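Local coordinates for protein riboflavin kinase, putative (Trypanosoma brucei, PDB 3BNW) that probably catalyses the ATP-dependent phosphorylation of riboflavin to flavin mononucleotide (FMN), at residues 142-145 with 146-150; 128-132 with 133-137; 150-154 with 155-159; 45-48 with 49-53. All blocks are in the same frame, centred on the assembly; numbering follows the deposited sequence.

Contact 1 (142-145 with 146-150)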
loop_
_atom_site.group_PDB
_atom_site.type_symbol
_atom_site.label_atom_id
_atom_site.label_comp_id
_atom_site.label_asym_id
_atom_site.label_seq_id
_atom_site.Cartn_x
_atom_site.Cartn_y
_atom_site.Cartn_z
ATOM N N SER A 142 -7.358 -14.328 2.525
ATOM C CA SER A 142 -8.591 -13.594 2.775
ATOM C C SER A 142 -8.424 -12.092 2.516
ATOM O O SER A 142 -9.348 -11.448 2.038
ATOM C CB SER A 142 -9.075 -13.829 4.205
ATOM O OG SER A 142 -9.380 -15.196 4.409
ATOM N N ASP A 143 -7.254 -11.544 2.840
ATOM C CA ASP A 143 -6.960 -10.140 2.570
ATOM C C ASP A 143 -6.876 -9.886 1.070
ATOM O O ASP A 143 -7.445 -8.920 0.568
ATOM C CB ASP A 143 -5.626 -9.719 3.198
ATOM C CG ASP A 143 -5.629 -9.787 4.709
ATOM O OD1 ASP A 143 -6.710 -9.745 5.344
ATOM O OD2 ASP A 143 -4.515 -9.876 5.263
ATOM N N VAL A 144 -6.146 -10.756 0.373
ATOM C CA VAL A 144 -5.950 -10.640 -1.069
ATOM C C VAL A 144 -7.283 -10.676 -1.822
ATOM O O VAL A 144 -7.528 -9.842 -2.689
ATOM C CB VAL A 144 -5.020 -11.759 -1.602
ATOM C CG1 VAL A 144 -4.931 -11.722 -3.125
ATOM C CG2 VAL A 144 -3.632 -11.634 -0.992
ATOM N N GLN A 145 -8.147 -11.625 -1.470
ATOM C CA GLN A 145 -9.434 -11.783 -2.155
ATOM C C GLN A 145 -10.393 -10.639 -1.823
ATOM O O GLN A 145 -11.138 -10.179 -2.688
ATOM C CB GLN A 145 -10.089 -13.126 -1.805
ATOM C CG GLN A 145 -10.759 -13.816 -2.994
ATOM C CD GLN A 145 -9.769 -14.617 -3.852
ATOM O OE1 GLN A 145 -8.863 -14.053 -4.477
ATOM N NE2 GLN A 145 -9.942 -15.938 -3.876
ATOM N N PHE A 146 -10.374 -10.200 -0.568
ATOM C CA PHE A 146 -11.197 -9.085 -0.117
ATOM C C PHE A 146 -10.830 -7.824 -0.890
ATOM O O PHE A 146 -11.688 -7.186 -1.496
ATOM C CB PHE A 146 -10.997 -8.860 1.383
ATOM C CG PHE A 146 -11.776 -7.702 1.938
ATOM C CD1 PHE A 146 -13.164 -7.752 2.010
ATOM C CD2 PHE A 146 -11.126 -6.567 2.407
ATOM C CE1 PHE A 146 -13.890 -6.684 2.531
ATOM C CE2 PHE A 146 -11.848 -5.497 2.930
ATOM C CZ PHE A 146 -13.230 -5.560 2.991
ATOM N N THR A 147 -9.542 -7.492 -0.871
ATOM C CA THR A 147 -9.001 -6.358 -1.614
ATOM C C THR A 147 -9.407 -6.401 -3.084
ATOM O O THR A 147 -9.711 -5.370 -3.672
ATOM C CB THR A 147 -7.456 -6.322 -1.509
ATOM O OG1 THR A 147 -7.070 -6.113 -0.144
ATOM C CG2 THR A 147 -6.869 -5.211 -2.385
ATOM N N ARG A 148 -9.415 -7.597 -3.664
ATOM C CA ARG A 148 -9.848 -7.788 -5.048
ATOM C C ARG A 148 -11.355 -7.624 -5.229
ATOM O O ARG A 148 -11.792 -7.024 -6.205
ATOM C CB ARG A 148 -9.396 -9.158 -5.562
ATOM C CG ARG A 148 -7.911 -9.196 -5.812
ATOM C CD ARG A 148 -7.450 -10.427 -6.558
ATOM N NE ARG A 148 -6.160 -10.158 -7.189
ATOM C CZ ARG A 148 -5.330 -11.078 -7.667
ATOM N NH1 ARG A 148 -5.627 -12.374 -7.604
ATOM N NH2 ARG A 148 -4.183 -10.692 -8.215
ATOM N N ASP A 149 -12.144 -8.155 -4.298
ATOM C CA ASP A 149 -13.604 -8.029 -4.364
ATOM C C ASP A 149 -14.057 -6.580 -4.189
ATOM O O ASP A 149 -15.000 -6.136 -4.850
ATOM C CB ASP A 149 -14.281 -8.928 -3.316
ATOM C CG ASP A 149 -14.176 -10.416 -3.655
ATOM O OD1 ASP A 149 -13.739 -10.760 -4.778
ATOM O OD2 ASP A 149 -14.535 -11.247 -2.796
ATOM N N MET A 150 -13.376 -5.850 -3.308
ATOM C CA MET A 150 -13.700 -4.445 -3.050
ATOM C C MET A 150 -13.363 -3.560 -4.247
ATOM O O MET A 150 -14.138 -2.680 -4.608
ATOM C CB MET A 150 -12.951 -3.933 -1.814
ATOM C CG MET A 150 -13.382 -4.563 -0.489
ATOM S SD MET A 150 -15.135 -4.407 -0.107
ATOM C CE MET A 150 -15.339 -2.639 -0.258
#
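R148 runs back over V144, and T147 over D143, within the middle and last turns of the α-helix 133-151, which packs against strands 58-69 and 115-126 of the curled antiparallel sheet of the riboflavin kinase fold. The backbone bonds are the usual i to i+4 ladder, among them D149 N to Q145 O at 2.8 Å.

R148 can be followed from root to tip. Its CB faces two carbonyl oxygens of the preceding turn, 3.5 Å from both V144 O and Q145 O. With CG placed beside its own backbone N (chi1 -73°), that carbon settles 3.2 Å from V144 O. The chain then stretches out from CG to NE, and CD passes at a loose distance from V144 CG1. At the tip, one face of the guanidinium has this same methyl near its rim, 4.3 Å above the plane, so the planar group is accompanied by an aliphatic branch.

On the buried side, D143 spends its carboxylate on a salt bridge with R125, while I124 and Y61 border T147. F146 offers one ring face to M150 CG, 3.6 Å above the plane, and its ring also stacks with H8, a histidine of the N-terminal tag.

D143 O is gripped twice by T147: the backbone N arrives at 2.9 Å and 169°, and the hydroxyl OG1, also at 2.9 Å, reaches the oxygen from the opposite face of the carbonyl plane.

Contact 2 (128-132 with 133-137)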
loop_
_atom_site.group_PDB
_atom_site.type_symbol
_atom_site.label_atom_id
_atom_site.label_comp_id
_atom_site.label_asym_id
_atom_site.label_seq_id
_atom_site.Cartn_x
_atom_site.Cartn_y
_atom_site.Cartn_z
ATOM N N GLY A 128 -2.897 -7.306 14.128
ATOM C CA GLY A 128 -3.129 -8.472 14.989
ATOM C C GLY A 128 -1.960 -9.436 15.115
ATOM O O GLY A 128 -0.798 -9.037 15.045
ATOM N N SER A 129 -2.276 -10.715 15.297
ATOM C CA SER A 129 -1.261 -11.729 15.595
ATOM C C SER A 129 -1.775 -13.137 15.348
ATOM O O SER A 129 -2.968 -13.406 15.486
ATOM C CB SER A 129 -0.818 -11.622 17.053
ATOM O OG SER A 129 -1.900 -11.901 17.923
ATOM N N PHE A 130 -0.853 -14.036 15.012
ATOM C CA PHE A 130 -1.195 -15.418 14.692
ATOM C C PHE A 130 -0.463 -16.392 15.606
ATOM O O PHE A 130 0.567 -16.056 16.194
ATOM C CB PHE A 130 -0.859 -15.706 13.230
ATOM C CG PHE A 130 -1.453 -14.712 12.275
ATOM C CD1 PHE A 130 -2.723 -14.900 11.757
ATOM C CD2 PHE A 130 -0.752 -13.572 11.917
ATOM C CE1 PHE A 130 -3.281 -13.971 10.878
ATOM C CE2 PHE A 130 -1.302 -12.633 11.035
ATOM C CZ PHE A 130 -2.566 -12.836 10.514
ATOM N N HIS A 131 -1.014 -17.595 15.734
ATOM C CA HIS A 131 -0.348 -18.667 16.456
ATOM C C HIS A 131 0.267 -19.625 15.441
ATOM O O HIS A 131 1.492 -19.732 15.349
ATOM C CB HIS A 131 -1.329 -19.374 17.401
ATOM C CG HIS A 131 -1.994 -18.444 18.370
ATOM N ND1 HIS A 131 -1.308 -17.817 19.389
ATOM C CD2 HIS A 131 -3.275 -18.016 18.461
ATOM C CE1 HIS A 131 -2.139 -17.048 20.069
ATOM N NE2 HIS A 131 -3.339 -17.152 19.528
ATOM N N SER A 132 -0.578 -20.287 14.656
ATOM C CA SER A 132 -0.108 -21.198 13.617
ATOM C C SER A 132 0.303 -20.439 12.358
ATOM O O SER A 132 -0.032 -19.266 12.186
ATOM C CB SER A 132 -1.195 -22.215 13.275
ATOM O OG SER A 132 -2.395 -21.568 12.907
ATOM N N LEU A 133 1.038 -21.126 11.486
ATOM C CA LEU A 133 1.446 -20.579 10.191
ATOM C C LEU A 133 0.290 -20.609 9.191
ATOM O O LEU A 133 0.175 -19.730 8.344
ATOM C CB LEU A 133 2.629 -21.378 9.632
ATOM C CG LEU A 133 3.128 -21.028 8.227
ATOM C CD1 LEU A 133 3.550 -19.574 8.154
ATOM C CD2 LEU A 133 4.272 -21.948 7.831
ATOM N N GLN A 134 -0.557 -21.632 9.289
ATOM C CA GLN A 134 -1.694 -21.794 8.380
ATOM C C GLN A 134 -2.740 -20.720 8.655
ATOM O O GLN A 134 -3.529 -20.380 7.779
ATOM C CB GLN A 134 -2.307 -23.203 8.510
ATOM C CG GLN A 134 -2.668 -23.874 7.170
ATOM C CD GLN A 134 -2.618 -25.410 7.210
ATOM O OE1 GLN A 134 -2.207 -26.022 8.206
ATOM N NE2 GLN A 134 -3.037 -26.034 6.114
ATOM N N ALA A 135 -2.733 -20.195 9.879
ATOM C CA ALA A 135 -3.589 -19.076 10.257
ATOM C C ALA A 135 -3.189 -17.814 9.499
ATOM O O ALA A 135 -4.051 -17.103 8.981
ATOM C CB ALA A 135 -3.513 -18.834 11.757
ATOM N N LEU A 136 -1.884 -17.546 9.441
ATOM C CA LEU A 136 -1.358 -16.378 8.729
ATOM C C LEU A 136 -1.667 -16.452 7.238
ATOM O O LEU A 136 -2.148 -15.481 6.649
ATOM C CB LEU A 136 0.159 -16.237 8.943
ATOM C CG LEU A 136 0.904 -15.122 8.182
ATOM C CD1 LEU A 136 0.133 -13.803 8.141
ATOM C CD2 LEU A 136 2.279 -14.900 8.787
ATOM N N VAL A 137 -1.404 -17.605 6.637
ATOM C CA VAL A 137 -1.642 -17.796 5.211
ATOM C C VAL A 137 -3.127 -17.682 4.854
ATOM O O VAL A 137 -3.484 -16.993 3.898
ATOM C CB VAL A 137 -1.061 -19.132 4.724
ATOM C CG1 VAL A 137 -1.507 -19.433 3.298
ATOM C CG2 VAL A 137 0.459 -19.087 4.818
#
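F130 lays its ring over the backbone of L136, closing the loop that leads into helix 133-151 against the first turn of that helix. This is a CH-π contact: L136 CA stands 3.8 Å from the ring centroid and only 17° off its normal. L136 CD1 reaches the same face farther round the rim, 3.4 Å from F130 CE2, and the two side chains cross at about a right angle. F130 CD1 lies 3.6 Å from L136 N and also touches A135, whose CB is 4.0 Å from it.

Behind this apolar layer stands the helix N-cap, S132. Its hydroxyl takes the position between backbone N and carbonyl carbon (chi1 55°), which folds OG back over the first turn to accept from A135 N. At 3.3 Å and 135° that capping bond is weak, and A135 CB sits just as near to S132 OG, at 3.2 Å. Alanine at this position has no side-chain acceptor to return a bond to the cap, so no capping box is formed.

Farther out, L136 also touches F37 and L133 touches L35, both in loops, and A135 O accepts a bond from T139 OG1.

With a single weak polar link, the turn at this surface end of the helix appears to be held largely by dispersion and CH-π contact between F130 and the L136 backbone and side chain.

Contact 3 (150-154 with 155-159)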
loop_
_atom_site.group_PDB
_atom_site.type_symbol
_atom_site.label_atom_id
_atom_site.label_comp_id
_atom_site.label_asym_id
_atom_site.label_seq_id
_atom_site.Cartn_x
_atom_site.Cartn_y
_atom_site.Cartn_z
ATOM N N MET A 150 -13.376 -5.850 -3.308
ATOM C CA MET A 150 -13.700 -4.445 -3.050
ATOM C C MET A 150 -13.363 -3.560 -4.247
ATOM O O MET A 150 -14.138 -2.680 -4.608
ATOM C CB MET A 150 -12.951 -3.933 -1.814
ATOM C CG MET A 150 -13.382 -4.563 -0.489
ATOM S SD MET A 150 -15.135 -4.407 -0.107
ATOM C CE MET A 150 -15.339 -2.639 -0.258
ATOM N N LEU A 151 -12.208 -3.803 -4.861
ATOM C CA LEU A 151 -11.730 -2.970 -5.969
ATOM C C LEU A 151 -12.483 -3.218 -7.281
ATOM O O LEU A 151 -12.357 -2.428 -8.220
ATOM C CB LEU A 151 -10.219 -3.152 -6.173
ATOM C CG LEU A 151 -9.317 -2.601 -5.055
ATOM C CD1 LEU A 151 -7.882 -3.047 -5.268
ATOM C CD2 LEU A 151 -9.387 -1.082 -4.956
ATOM N N GLN A 152 -13.261 -4.299 -7.348
ATOM C CA GLN A 152 -14.139 -4.537 -8.498
ATOM C C GLN A 152 -15.376 -3.634 -8.460
ATOM O O GLN A 152 -16.049 -3.456 -9.478
ATOM C CB GLN A 152 -14.566 -6.009 -8.576
ATOM C CG GLN A 152 -13.434 -6.985 -8.905
ATOM C CD GLN A 152 -13.050 -6.991 -10.377
ATOM O OE1 GLN A 152 -12.870 -5.938 -10.987
ATOM N NE2 GLN A 152 -12.906 -8.187 -10.951
ATOM N N LYS A 153 -15.667 -3.061 -7.293
ATOM C CA LYS A 153 -16.837 -2.205 -7.127
ATOM C C LYS A 153 -16.695 -0.958 -8.007
ATOM O O LYS A 153 -15.648 -0.308 -7.988
ATOM C CB LYS A 153 -17.036 -1.830 -5.653
ATOM C CG LYS A 153 -17.349 -3.041 -4.761
ATOM C CD LYS A 153 -17.182 -2.762 -3.269
ATOM C CE LYS A 153 -18.485 -2.351 -2.601
ATOM N NZ LYS A 153 -18.332 -2.221 -1.116
ATOM N N PRO A 154 -17.741 -0.630 -8.792
ATOM C CA PRO A 154 -17.675 0.465 -9.768
ATOM C C PRO A 154 -17.113 1.770 -9.200
ATOM O O PRO A 154 -16.338 2.452 -9.872
ATOM C CB PRO A 154 -19.139 0.655 -10.178
ATOM C CG PRO A 154 -19.772 -0.663 -9.962
ATOM C CD PRO A 154 -19.068 -1.281 -8.791
ATOM N N GLN A 155 -17.508 2.097 -7.973
ATOM C CA GLN A 155 -17.054 3.307 -7.295
ATOM C C GLN A 155 -15.534 3.292 -7.112
ATOM O O GLN A 155 -14.850 4.243 -7.494
ATOM C CB GLN A 155 -17.751 3.428 -5.934
ATOM C CG GLN A 155 -17.700 4.814 -5.299
ATOM C CD GLN A 155 -18.020 4.783 -3.805
ATOM O OE1 GLN A 155 -17.442 3.992 -3.049
ATOM N NE2 GLN A 155 -18.936 5.652 -3.372
ATOM N N LEU A 156 -15.022 2.194 -6.552
ATOM C CA LEU A 156 -13.595 2.055 -6.213
ATOM C C LEU A 156 -12.700 1.742 -7.413
ATOM O O LEU A 156 -11.543 2.144 -7.435
ATOM C CB LEU A 156 -13.397 0.983 -5.128
ATOM C CG LEU A 156 -13.494 1.423 -3.660
ATOM C CD1 LEU A 156 -14.585 2.451 -3.428
ATOM C CD2 LEU A 156 -13.711 0.210 -2.768
ATOM N N GLN A 157 -13.234 1.022 -8.395
ATOM C CA GLN A 157 -12.505 0.714 -9.635
ATOM C C GLN A 157 -12.033 1.986 -10.369
ATOM O O GLN A 157 -10.972 1.989 -11.003
ATOM C CB GLN A 157 -13.401 -0.124 -10.564
ATOM C CG GLN A 157 -12.753 -0.623 -11.860
ATOM C CD GLN A 157 -12.205 -2.035 -11.748
ATOM O OE1 GLN A 157 -12.507 -2.894 -12.580
ATOM N NE2 GLN A 157 -11.401 -2.286 -10.718
ATOM N N GLU A 158 -12.821 3.058 -10.266
ATOM C CA GLU A 158 -12.544 4.328 -10.952
ATOM C C GLU A 158 -11.251 5.014 -10.475
ATOM O O GLU A 158 -10.666 5.813 -11.210
ATOM C CB GLU A 158 -13.741 5.278 -10.778
ATOM C CG GLU A 158 -13.805 6.457 -11.752
ATOM C CD GLU A 158 -14.368 6.085 -13.120
ATOM O OE1 GLU A 158 -13.900 5.090 -13.719
ATOM O OE2 GLU A 158 -15.267 6.806 -13.607
ATOM N N PHE A 159 -10.816 4.701 -9.254
ATOM C CA PHE A 159 -9.576 5.258 -8.683
ATOM C C PHE A 159 -8.283 4.693 -9.275
ATOM O O PHE A 159 -7.195 5.180 -8.962
ATOM C CB PHE A 159 -9.547 5.052 -7.167
ATOM C CG PHE A 159 -10.427 5.993 -6.416
ATOM C CD1 PHE A 159 -11.742 5.658 -6.137
ATOM C CD2 PHE A 159 -9.940 7.215 -5.986
ATOM C CE1 PHE A 159 -12.556 6.525 -5.435
ATOM C CE2 PHE A 159 -10.744 8.084 -5.286
ATOM C CZ PHE A 159 -12.059 7.740 -5.009
#
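The junction between helix 133-151 and the short, weakly bonded helix about 154-157 turns on K153 and P154, and its firm polar tie joins K153 to Q157. K153 O receives Q157 N at 2.8 Å with an N-H...O angle of 166°, nearly along the C=O axis. The peptide before it is tied differently: K153 N bonds to M150 O, one residue short of the α-helical spacing, as the long helix gives out. P154 stands at the entrance to the second helix, where a missing N-H costs little.

Inside the bend, L156 lies side by side with M150, the two pointing the same way. L156 CD2 meets the methyl CE of M150 at 4.1 Å and comes closer still, 3.5 Å, to the carbonyl oxygen M150 O. An apolar branch thus covers M150 O, the oxygen that K153 N also uses.

Q157 reaches back toward L151 and Q152. Its CG is swung away from the backbone N (chi1 -175°) and its chain bends at chi2, so CB lies 3.4 Å from L151 O and NE2 comes to 2.7 Å from the same oxygen, at an angle too poor for a hydrogen bond. The side chain of Q152 runs alongside, with the two amide planes 52° apart and Q152 OE1 3.5 Å from Q157 OE1, an approach between two acceptors.

L151, Q157 and F159 all touch W63 of strand 58-69, which fastens the junction to the sheet. L156 O is shared: it accepts from W63 NE1 and, at 3.2 Å, from F159 N, and it lies in plane at the edge of the F159 ring.

Contact 4 (45-48 with 49-53)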
loop_
_atom_site.group_PDB
_atom_site.type_symbol
_atom_site.label_atom_id
_atom_site.label_comp_id
_atom_site.label_asym_id
_atom_site.label_seq_id
_atom_site.Cartn_x
_atom_site.Cartn_y
_atom_site.Cartn_z
ATOM N N ASP A 45 9.139 10.460 6.168
ATOM C CA ASP A 45 9.821 11.485 6.959
ATOM C C ASP A 45 8.907 11.896 8.115
ATOM O O ASP A 45 7.794 11.383 8.230
ATOM C CB ASP A 45 10.223 12.687 6.086
ATOM C CG ASP A 45 9.031 13.395 5.445
ATOM O OD1 ASP A 45 7.868 13.142 5.831
ATOM O OD2 ASP A 45 9.270 14.224 4.545
ATOM N N LYS A 46 9.372 12.812 8.960
ATOM C CA LYS A 46 8.647 13.177 10.183
ATOM C C LYS A 46 7.217 13.662 9.918
ATOM O O LYS A 46 6.288 13.299 10.649
ATOM C CB LYS A 46 9.419 14.243 10.970
ATOM C CG LYS A 46 8.890 14.462 12.390
ATOM C CD LYS A 46 9.642 15.556 13.147
ATOM C CE LYS A 46 11.012 15.092 13.635
ATOM N NZ LYS A 46 12.039 15.074 12.551
ATOM N N ASP A 47 7.051 14.474 8.875
ATOM C CA ASP A 47 5.749 15.053 8.529
ATOM C C ASP A 47 4.766 14.003 8.012
ATOM O O ASP A 47 3.603 13.987 8.406
ATOM C CB ASP A 47 5.928 16.167 7.488
ATOM C CG ASP A 47 4.603 16.713 6.974
ATOM O OD1 ASP A 47 4.169 17.784 7.455
ATOM O OD2 ASP A 47 3.997 16.071 6.086
ATOM N N VAL A 48 5.232 13.137 7.119
ATOM C CA VAL A 48 4.374 12.118 6.520
ATOM C C VAL A 48 4.001 11.037 7.538
ATOM O O VAL A 48 2.892 10.506 7.495
ATOM C CB VAL A 48 5.031 11.493 5.273
ATOM C CG1 VAL A 48 4.213 10.316 4.759
ATOM C CG2 VAL A 48 5.192 12.542 4.183
ATOM N N MET A 49 4.921 10.724 8.451
ATOM C CA MET A 49 4.628 9.834 9.577
ATOM C C MET A 49 3.467 10.362 10.430
ATOM O O MET A 49 2.661 9.580 10.942
ATOM C CB MET A 49 5.867 9.649 10.460
ATOM C CG MET A 49 6.876 8.638 9.928
ATOM S SD MET A 49 8.250 8.291 11.056
ATOM C CE MET A 49 7.388 7.944 12.585
ATOM N N GLU A 50 3.396 11.685 10.582
ATOM C CA GLU A 50 2.323 12.335 11.339
ATOM C C GLU A 50 0.977 12.191 10.631
ATOM O O GLU A 50 -0.041 11.927 11.268
ATOM C CB GLU A 50 2.632 13.820 11.560
ATOM C CG GLU A 50 1.710 14.499 12.576
ATOM C CD GLU A 50 1.963 15.997 12.717
ATOM O OE1 GLU A 50 2.370 16.642 11.727
ATOM O OE2 GLU A 50 1.736 16.533 13.824
ATOM N N CYS A 51 0.976 12.380 9.316
ATOM C CA CYS A 51 -0.229 12.197 8.510
ATOM C C CYS A 51 -0.789 10.776 8.608
ATOM O O CYS A 51 -2.003 10.582 8.586
ATOM C CB CYS A 51 0.064 12.519 7.042
ATOM S SG CYS A 51 0.209 14.278 6.681
ATOM N N LEU A 52 0.102 9.794 8.717
ATOM C CA LEU A 52 -0.289 8.384 8.726
ATOM C C LEU A 52 -0.781 7.879 10.088
ATOM O O LEU A 52 -1.341 6.785 10.177
ATOM C CB LEU A 52 0.874 7.513 8.245
ATOM C CG LEU A 52 1.288 7.740 6.791
ATOM C CD1 LEU A 52 2.637 7.105 6.514
ATOM C CD2 LEU A 52 0.227 7.216 5.841
ATOM N N GLN A 53 -0.593 8.676 11.138
ATOM C CA GLN A 53 -0.947 8.255 12.495
ATOM C C GLN A 53 -2.364 7.680 12.635
ATOM O O GLN A 53 -2.542 6.661 13.294
ATOM C CB GLN A 53 -0.731 9.399 13.498
ATOM C CG GLN A 53 0.740 9.703 13.801
ATOM C CD GLN A 53 1.495 8.519 14.412
ATOM O OE1 GLN A 53 2.555 8.124 13.921
ATOM N NE2 GLN A 53 0.945 7.948 15.481
HETATM O O HOH W 1 2.174 17.270 9.094
#
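V48 and L52, one turn apart on helix 46-52, lie side by side and point the same way, forming the apolar face of this short helix. V48 CG1 is turned away from its own backbone N (chi1 173°) and meets L52 CD1 at 4.0 Å. The leucine leans back over the peptide of the valine: its CG is 3.3 Å from V48 O, the oxygen that also accepts L52 N.

D47 and E50 diverge from this pair and are joined by solvent. The carboxylates, probably both charged, keep 4.8 Å between D47 OD1 and E50 OE1, but a water donates to both, at 2.6 Å to D47 OD1 and 2.7 Å to E50 OE1. Two acceptors that would otherwise probably repel one another are thereby bridged across a turn. C51 SG lies 3.8 Å from D47 O, in van der Waals contact.

At the start of the helix D45 is the N-cap. Its side chain curls over so that OD1 accepts V48 N at 2.9 Å and 164°, while its backbone oxygen takes M49 N at 3.0 Å. One residue therefore serves two amides of the opening turns, and its negative charge would probably be favoured by the helix dipole.

V48 and L52 face L20 of strand 18-25, with L52 also on F18; C51 and L52 rest on F175 of strand 174-177, P173 borders D45 and V48, and M49 and L52 touch L97. The helix is thus seated against two strands that pair antiparallel, with loops on its flanks.

Contacts 1, 2 and 3 follow helix 133-151 from its exposed start, contact 2, through its sheet-facing body, contact 1, to its end in contact 3, where M150 is shared. Contact 4 belongs to a separate helix, its centre about 27 Å from that of contact 1, on the opposite side of the chain's centre. Contact 2 is a surface cap with one weak polar bond, whereas the other three are partly buried. Contact 1 relies on a regular ladder reinforced by a hydroxyl, and contact 3 on a single strong bond and apolar cover. Of the two N-caps, the aspartate of contact 4 binds its amide more closely and more straight than the serine of contact 2.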